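PDB 3IUV: uncharacterized TetR family protein from Streptomyces coelicolor A3, which is of unknown function but probably binds DNA and regulates transcription. Local coordinates for residues A[16-21]-A[34-39]; A[83-88]-A[170-175]. One frame throughout, in Å; residues are numbered along the deposited sequence.

Overall arrangement
Contacts 1 and 2 lie in series along the chain and on opposite sides of its centre, with their own centres 38 Å apart and their nearest atoms about 25 Å apart, so neither touches the other. Contact 1 joins helix 11-24 to helix 33-40 in the N-terminal, TetR-type DNA-binding region; its segment 34-39 belongs to the predicted helix-turn-helix motif, which puts this contact in the part that probably meets DNA. Contact 2 joins the start of helix 86-98 to helix 168-178 in the C-terminal region of the TetR-like fold. Of the two, only contact 2 has residues within reach of the second subunit.

Contact 1 of 2, residues A[16-21]-A[34-39]; sequences IDAAIR and RTVAAE
Val36 sets CG1 anti to its own backbone N, and this methyl reaches the backbone of Ala19. Arg21 places CG anti to its carbonyl carbon and then bends at its third torsion, a fold that turns the guanidinium back alongside its own helix and within range of Glu39. Val36 CG1 lies 3.6 Å from Ala19 N and 3.9 Å from Ala19 CB, so it rests on main chain as much as on side chain. Ala18 CB points at the other helix and stands 4.2 Å from Glu39 CB. Ala18 and Ala19 bring no more than methyl groups to the interface, which probably helps the axes of segments 16-21 and 34-39 to approach to 8.5 Å. Those axes run at 107° to each other. This is the packing of the first helix of a TetR-type DNA-binding domain against the first helix of the predicted helix-turn-helix motif. Leu57 of helix 54-73 touches both Ala19 and Val36, as does Leu31 from the preceding loop, and the apolar part of the contact is thereby buried between helices 11-24, 33-40 and 54-73. At the solvent-exposed end of the contact a salt bridge spans the two helices: Arg21 NH2 donates to Glu39 OE2 at 3.3 Å, with an N-H...O angle of 161°. The oxygen lies close to the guanidinium plane, yet the donor comes from above the carboxylate, whose plane is turned 67° from that of the guanidinium. Glu39 O is also near, 3.2 Å from Arg21 NH2, but the angle is too poor for a hydrogen bond.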
loop_
_atom_site.group_PDB
_atom_site.type_symbol
_atom_site.label_atom_id
_atom_site.label_comp_id
_atom_site.label_asym_id
_atom_site.label_seq_id
_atom_site.Cartn_x
_atom_site.Cartn_y
_atom_site.Cartn_z
ATOM N N ILE A 16 -8.643 22.368 2.554
ATOM C CA ILE A 16 -8.359 20.939 2.647
ATOM C C ILE A 16 -8.793 20.183 1.398
ATOM O O ILE A 16 -8.065 19.326 0.879
ATOM C CB ILE A 16 -9.069 20.338 3.846
ATOM C CG1 ILE A 16 -8.463 20.917 5.128
ATOM C CG2 ILE A 16 -8.964 18.824 3.812
ATOM C CD1 ILE A 16 -9.172 20.488 6.383
ATOM N N ASP A 17 -9.991 20.504 0.921
ATOM C CA ASP A 17 -10.538 19.848 -0.256
ATOM C C ASP A 17 -9.644 20.101 -1.441
ATOM O O ASP A 17 -9.377 19.212 -2.237
ATOM C CB ASP A 17 -11.941 20.370 -0.538
ATOM C CG ASP A 17 -12.973 19.792 0.417
ATOM O OD1 ASP A 17 -12.849 18.600 0.781
ATOM O OD2 ASP A 17 -13.905 20.525 0.807
ATOM N N ALA A 18 -9.175 21.333 -1.545
ATOM C CA ALA A 18 -8.268 21.709 -2.609
ATOM C C ALA A 18 -6.962 20.939 -2.495
ATOM O O ALA A 18 -6.442 20.448 -3.493
ATOM C CB ALA A 18 -8.022 23.219 -2.581
ATOM N N ALA A 19 -6.434 20.835 -1.277
ATOM C CA ALA A 19 -5.221 20.071 -1.040
ATOM C C ALA A 19 -5.493 18.686 -1.573
ATOM O O ALA A 19 -4.689 18.104 -2.312
ATOM C CB ALA A 19 -4.925 19.999 0.437
ATOM N N ILE A 20 -6.656 18.174 -1.193
ATOM C CA ILE A 20 -7.126 16.886 -1.659
ATOM C C ILE A 20 -7.028 16.775 -3.183
ATOM O O ILE A 20 -6.397 15.856 -3.701
ATOM C CB ILE A 20 -8.555 16.590 -1.122
ATOM C CG1 ILE A 20 -8.461 15.762 0.167
ATOM C CG2 ILE A 20 -9.414 15.878 -2.157
ATOM C CD1 ILE A 20 -9.747 15.724 1.003
ATOM N N ARG A 21 -7.608 17.720 -3.908
ATOM C CA ARG A 21 -7.601 17.625 -5.366
ATOM C C ARG A 21 -6.202 17.773 -5.969
ATOM O O ARG A 21 -5.846 17.072 -6.925
ATOM C CB ARG A 21 -8.562 18.642 -5.979
ATOM C CG ARG A 21 -9.990 18.485 -5.493
ATOM C CD ARG A 21 -10.894 19.476 -6.189
ATOM N NE ARG A 21 -10.261 20.790 -6.285
ATOM C CZ ARG A 21 -10.241 21.689 -5.303
ATOM N NH1 ARG A 21 -10.820 21.419 -4.137
ATOM N NH2 ARG A 21 -9.640 22.861 -5.487
ATOM N N ARG A 34 1.374 27.323 -1.578
ATOM C CA ARG A 34 1.169 28.181 -2.723
ATOM C C ARG A 34 0.277 27.497 -3.765
ATOM O O ARG A 34 -0.541 28.156 -4.406
ATOM C CB ARG A 34 2.518 28.618 -3.305
ATOM C CG ARG A 34 2.463 29.905 -4.084
ATOM C CD ARG A 34 3.617 30.829 -3.716
ATOM N NE ARG A 34 3.461 32.147 -4.329
ATOM C CZ ARG A 34 3.992 33.270 -3.846
ATOM N NH1 ARG A 34 4.711 33.239 -2.733
ATOM N NH2 ARG A 34 3.799 34.430 -4.472
ATOM N N THR A 35 0.407 26.177 -3.904
ATOM C CA THR A 35 -0.328 25.440 -4.940
ATOM C C THR A 35 -1.736 25.117 -4.486
ATOM O O THR A 35 -2.680 25.091 -5.279
ATOM C CB THR A 35 0.341 24.110 -5.310
ATOM O OG1 THR A 35 1.759 24.212 -5.137
ATOM C CG2 THR A 35 0.024 23.771 -6.750
ATOM N N VAL A 36 -1.857 24.840 -3.197
ATOM C CA VAL A 36 -3.152 24.735 -2.556
ATOM C C VAL A 36 -3.879 26.087 -2.559
ATOM O O VAL A 36 -5.089 26.147 -2.746
ATOM C CB VAL A 36 -2.992 24.228 -1.125
ATOM C CG1 VAL A 36 -4.305 23.667 -0.618
ATOM C CG2 VAL A 36 -1.922 23.154 -1.086
ATOM N N ALA A 37 -3.147 27.177 -2.355
ATOM C CA ALA A 37 -3.770 28.499 -2.406
ATOM C C ALA A 37 -4.346 28.742 -3.798
ATOM O O ALA A 37 -5.511 29.098 -3.956
ATOM C CB ALA A 37 -2.775 29.584 -2.037
ATOM N N ALA A 38 -3.516 28.535 -4.811
ATOM C CA ALA A 38 -3.978 28.611 -6.190
ATOM C C ALA A 38 -5.242 27.780 -6.387
ATOM O O ALA A 38 -6.288 28.321 -6.749
ATOM C CB ALA A 38 -2.880 28.155 -7.153
ATOM N N GLU A 39 -5.155 26.474 -6.143
ATOM C CA GLU A 39 -6.296 25.599 -6.423
ATOM C C GLU A 39 -7.560 26.031 -5.701
ATOM O O GLU A 39 -8.660 25.840 -6.214
ATOM C CB GLU A 39 -5.995 24.123 -6.120
ATOM C CG GLU A 39 -5.960 23.216 -7.362
ATOM C CD GLU A 39 -7.072 23.525 -8.372
ATOM O OE1 GLU A 39 -6.921 24.494 -9.161
ATOM O OE2 GLU A 39 -8.089 22.789 -8.388
#

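Contact 2 of 2, residues A[83-88]-A[170-175]; sequences EADLSG and YAREVL
Ser87 and Arg172 approach through their backbones, CA to CA 5.3 Å, where the first turn of helix 86-98 meets the middle of helix 168-178. The two helices belong to the C-terminal domain of a TetR-like fold, an all-helical region; residues 83-85 form the loop leading in, and Asp85 holds the N-cap position of helix 86-98. Ser87 points toward the opposite helix and is the residue most covered by it. Its CB stands 3.8 Å from Arg172 O, and OG, held anti to its carbonyl carbon (chi1 -63°), comes across to within 3.7 Å of Leu175 C on helix 168-178. The polar partner of that hydroxyl is Thr176 OG1, a hydrogen bond just past the segment; Thr176 OG1 is also bonded to Arg172 O, so one hydroxyl ties the serine to the helix backbone. On the exposed flank Arg172 bends at chi2 and chi3, and its aliphatic part runs over the backbone of Gly88, with CG 3.8 Å from Gly88 CA. Arg172 CD is its nearest atom to Asp85 OD2, at 4.2 Å. The guanidinium turns away, its NE 4.6 Å from Asp85 OD2, and no salt bridge forms, although the opposite charges may still attract. On the buried flank, Leu175 turns toward helix 86-98 and also touches Leu148 and Val151 of helix 142-161. Outward from this packing, Tyr170 makes a cation-pi contact with Arg146 of the second subunit, and Val174 packs on Ala147 of that same chain. Across the segments themselves, Leu175 meets the other helix through CD1, which lies 4.0 Å from Ser87 O.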
loop_
_atom_site.group_PDB
_atom_site.type_symbol
_atom_site.label_atom_id
_atom_site.label_comp_id
_atom_site.label_asym_id
_atom_site.label_seq_id
_atom_site.Cartn_x
_atom_site.Cartn_y
_atom_site.Cartn_z
ATOM N N GLU A 83 -25.214 -11.053 15.733
ATOM C CA GLU A 83 -26.200 -11.814 14.969
ATOM C C GLU A 83 -26.038 -11.568 13.472
ATOM O O GLU A 83 -26.505 -12.352 12.638
ATOM C CB GLU A 83 -27.630 -11.490 15.414
ATOM C CG GLU A 83 -27.996 -12.014 16.802
ATOM C CD GLU A 83 -27.755 -13.519 16.972
ATOM O OE1 GLU A 83 -27.380 -13.930 18.088
ATOM O OE2 GLU A 83 -27.946 -14.290 16.000
ATOM N N ALA A 84 -25.352 -10.479 13.137
ATOM C CA ALA A 84 -25.180 -10.097 11.748
ATOM C C ALA A 84 -23.990 -10.800 11.093
ATOM O O ALA A 84 -23.026 -11.165 11.767
ATOM C CB ALA A 84 -25.051 -8.598 11.643
ATOM N N ASP A 85 -24.072 -10.983 9.778
ATOM C CA ASP A 85 -23.040 -11.658 9.008
ATOM C C ASP A 85 -21.806 -10.782 8.869
ATOM O O ASP A 85 -21.776 -9.860 8.038
ATOM C CB ASP A 85 -23.573 -11.987 7.609
ATOM C CG ASP A 85 -22.501 -12.533 6.689
ATOM O OD1 ASP A 85 -21.561 -13.197 7.174
ATOM O OD2 ASP A 85 -22.602 -12.303 5.467
ATOM N N LEU A 86 -20.777 -11.087 9.657
ATOM C CA LEU A 86 -19.572 -10.271 9.681
ATOM C C LEU A 86 -18.918 -10.106 8.308
ATOM O O LEU A 86 -18.675 -8.985 7.866
ATOM C CB LEU A 86 -18.559 -10.832 10.674
ATOM C CG LEU A 86 -17.337 -9.909 10.710
ATOM C CD1 LEU A 86 -17.821 -8.451 10.848
ATOM C CD2 LEU A 86 -16.346 -10.290 11.822
ATOM N N SER A 87 -18.608 -11.229 7.665
ATOM C CA SER A 87 -18.033 -11.249 6.324
ATOM C C SER A 87 -18.837 -10.388 5.388
ATOM O O SER A 87 -18.298 -9.504 4.711
ATOM C CB SER A 87 -18.039 -12.668 5.763
ATOM O OG SER A 87 -17.229 -13.515 6.551
ATOM N N GLY A 88 -20.133 -10.673 5.341
ATOM C CA GLY A 88 -21.051 -9.942 4.489
ATOM C C GLY A 88 -20.973 -8.449 4.696
ATOM O O GLY A 88 -20.876 -7.698 3.726
ATOM N N TYR A 170 -16.167 -12.253 -3.896
ATOM C CA TYR A 170 -14.792 -12.636 -3.649
ATOM C C TYR A 170 -14.344 -12.226 -2.254
ATOM O O TYR A 170 -13.811 -13.043 -1.489
ATOM C CB TYR A 170 -13.883 -12.004 -4.718
ATOM C CG TYR A 170 -12.400 -12.065 -4.406
ATOM C CD1 TYR A 170 -11.687 -10.915 -4.048
ATOM C CD2 TYR A 170 -11.715 -13.277 -4.461
ATOM C CE1 TYR A 170 -10.329 -10.979 -3.764
ATOM C CE2 TYR A 170 -10.362 -13.352 -4.170
ATOM C CZ TYR A 170 -9.665 -12.207 -3.829
ATOM O OH TYR A 170 -8.309 -12.303 -3.550
ATOM N N ALA A 171 -14.547 -10.961 -1.914
ATOM C CA ALA A 171 -14.057 -10.486 -0.633
ATOM C C ALA A 171 -14.806 -11.260 0.444
ATOM O O ALA A 171 -14.206 -11.763 1.398
ATOM C CB ALA A 171 -14.260 -8.984 -0.506
ATOM N N ARG A 172 -16.115 -11.397 0.243
ATOM C CA ARG A 172 -16.965 -12.098 1.188
ATOM C C ARG A 172 -16.394 -13.465 1.487
ATOM O O ARG A 172 -16.183 -13.830 2.640
ATOM C CB ARG A 172 -18.380 -12.237 0.632
ATOM C CG ARG A 172 -19.444 -11.756 1.593
ATOM C CD ARG A 172 -20.467 -12.826 1.851
ATOM N NE ARG A 172 -19.821 -14.081 2.213
ATOM C CZ ARG A 172 -20.417 -15.267 2.162
ATOM N NH1 ARG A 172 -21.682 -15.362 1.763
ATOM N NH2 ARG A 172 -19.746 -16.357 2.503
ATOM N N GLU A 173 -16.146 -14.219 0.426
ATOM C CA GLU A 173 -15.492 -15.509 0.547
ATOM C C GLU A 173 -14.171 -15.455 1.344
ATOM O O GLU A 173 -13.947 -16.263 2.240
ATOM C CB GLU A 173 -15.246 -16.087 -0.842
ATOM C CG GLU A 173 -14.502 -17.412 -0.849
ATOM C CD GLU A 173 -15.296 -18.526 -0.227
ATOM O OE1 GLU A 173 -14.684 -19.425 0.396
ATOM O OE2 GLU A 173 -16.538 -18.493 -0.348
ATOM N N VAL A 174 -13.313 -14.493 1.026
ATOM C CA VAL A 174 -11.965 -14.432 1.607
ATOM C C VAL A 174 -12.062 -14.155 3.085
ATOM O O VAL A 174 -11.461 -14.840 3.919
ATOM C CB VAL A 174 -11.133 -13.285 0.996
ATOM C CG1 VAL A 174 -9.826 -13.149 1.707
ATOM C CG2 VAL A 174 -10.888 -13.494 -0.498
ATOM N N LEU A 175 -12.828 -13.116 3.384
ATOM C CA LEU A 175 -13.097 -12.698 4.743
ATOM C C LEU A 175 -13.652 -13.839 5.604
ATOM O O LEU A 175 -13.170 -14.083 6.723
ATOM C CB LEU A 175 -14.024 -11.479 4.730
ATOM C CG LEU A 175 -13.417 -10.253 4.007
ATOM C CD1 LEU A 175 -14.433 -9.140 3.757
ATOM C CD2 LEU A 175 -12.246 -9.696 4.763
#